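Local coordinates for kelch domain-containing protein (Colletotrichum graminicola M1.001, PDB 5C86) that probably oxidises alcohols as a copper-dependent oxidase of the galactose oxidase and glyoxal oxidase (AA5) family, at residues G295-Q298 and K299-L302. Residues are numbered along the deposited sequence; the frame is centred on the assembly and turned at random.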
loop_
_atom_site.group_PDB
_atom_site.type_symbol
_atom_site.label_atom_id
_atom_site.label_comp_id
_atom_site.label_asym_id
_atom_site.label_seq_id
_atom_site.Cartn_x
_atom_site.Cartn_y
_atom_site.Cartn_z
ATOM N N GLY A 295 2.634 12.505 -7.201
ATOM C CA GLY A 295 3.883 12.266 -7.930
ATOM C C GLY A 295 3.665 11.645 -9.278
ATOM O O GLY A 295 2.611 11.765 -9.915
ATOM N N GLY A 296 4.697 10.901 -9.710
ATOM C CA GLY A 296 4.710 10.334 -11.054
ATOM C C GLY A 296 5.217 11.311 -12.109
ATOM O O GLY A 296 5.326 12.510 -11.875
ATOM N N MET A 297 5.491 10.760 -13.266
ATOM C CA MET A 297 5.967 11.542 -14.435
ATOM C C MET A 297 5.197 11.226 -15.661
ATOM O O MET A 297 4.448 10.233 -15.716
ATOM C CB MET A 297 7.465 11.240 -14.626
ATOM C CG MET A 297 7.771 9.832 -15.098
ATOM S SD MET A 297 9.443 9.211 -14.794
ATOM C CE MET A 297 10.465 10.367 -15.744
ATOM N N GLN A 298 5.406 12.037 -16.698
ATOM C CA GLN A 298 4.736 11.851 -17.969
ATOM C C GLN A 298 5.419 10.874 -18.860
ATOM O O GLN A 298 4.924 9.780 -19.115
ATOM C CB GLN A 298 4.600 13.219 -18.678
ATOM C CG GLN A 298 3.847 14.208 -17.824
ATOM C CD GLN A 298 3.630 15.468 -18.587
ATOM O OE1 GLN A 298 4.549 16.193 -18.824
ATOM N NE2 GLN A 298 2.425 15.688 -19.010
ATOM N N LYS A 299 6.612 11.192 -19.352
ATOM C CA LYS A 299 7.339 10.235 -20.178
ATOM C C LYS A 299 8.222 9.349 -19.303
ATOM O O LYS A 299 9.154 9.848 -18.632
ATOM C CB LYS A 299 8.141 10.995 -21.235
ATOM C CG LYS A 299 9.085 10.153 -22.093
ATOM C CD LYS A 299 8.335 9.281 -23.065
ATOM C CE LYS A 299 9.272 8.605 -24.064
ATOM N NZ LYS A 299 9.620 9.433 -25.250
ATOM N N MET A 300 7.925 8.061 -19.262
ATOM C CA MET A 300 8.466 7.238 -18.144
ATOM C C MET A 300 9.911 6.827 -18.444
ATOM O O MET A 300 10.129 6.057 -19.361
ATOM C CB MET A 300 7.555 6.041 -17.917
ATOM C CG MET A 300 6.212 6.480 -17.332
ATOM S SD MET A 300 4.970 5.149 -17.452
ATOM C CE MET A 300 5.651 4.008 -16.318
ATOM N N TRP A 301 10.784 7.226 -17.510
ATOM C CA TRP A 301 12.188 6.807 -17.461
ATOM C C TRP A 301 12.607 6.637 -16.014
ATOM O O TRP A 301 12.127 7.371 -15.122
ATOM C CB TRP A 301 13.113 7.828 -18.093
ATOM C CG TRP A 301 12.919 8.064 -19.561
ATOM C CD1 TRP A 301 12.546 9.218 -20.091
ATOM C CD2 TRP A 301 13.043 7.130 -20.661
ATOM N NE1 TRP A 301 12.501 9.116 -21.452
ATOM C CE2 TRP A 301 12.723 7.816 -21.808
ATOM C CE3 TRP A 301 13.383 5.770 -20.767
ATOM C CZ2 TRP A 301 12.755 7.189 -23.080
ATOM C CZ3 TRP A 301 13.409 5.163 -22.028
ATOM C CH2 TRP A 301 13.083 5.900 -23.147
ATOM N N LEU A 302 13.493 5.701 -15.798
ATOM C CA LEU A 302 13.942 5.381 -14.450
ATOM C C LEU A 302 14.993 6.396 -13.969
ATOM O O LEU A 302 15.757 6.946 -14.765
ATOM C CB LEU A 302 14.469 3.964 -14.360
ATOM C CG LEU A 302 13.607 2.841 -14.944
ATOM C CD1 LEU A 302 14.123 1.504 -14.550
ATOM C CD2 LEU A 302 12.173 2.999 -14.457
#
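Met297 reaches forward along its own loop and lays its thioether against the backbone of Lys299, Met300 and Trp301. CB starts the chain off toward those residues. With chi1 at 69°, Met297 CG is flanked on both sides by main-chain atoms of its own residue, where it comes within 3.8 Å of Lys299 O and lies 4.3 Å from Met300 CG, a loose apolar touch. The next bond is extended and carries Met297 SD alongside the backbone at Trp301: the sulfur accepts a weak but nearly straight hydrogen bond from Trp301 N (3.6 Å, 172° at the hydrogen) and also lies 3.3 Å from Trp301 O. A bend at chi3 of Met297, -62°, then turns the methyl back toward Lys299, and Met297 CE lies 3.2 Å from Lys299 O and 3.5 Å from Trp301 O. One side chain thus spans the bend of the main chain, touching two carbonyl oxygens and an N-H.

Farther along the same loop Thr306 also packs on Met297 and Thr307 OG1 bonds to Lys299 N, while from elsewhere in the chain come Phe280, which also packs on Met297, Ser250 OG, which bonds to Met297 O, and Asn277 OD1, the partner of Gln298 NE2.

The loop leaves the second strand of a four-stranded antiparallel blade, 291-294, and leads to the third, 313-316, as in the kelch-type propeller of galactose oxidase relatives. Met297 lies about 10 Å, side chain to side chain, from the copper ligand His335, in a structure without the metal, which places this sulfur-to-backbone packing in a propeller loop close to the copper site.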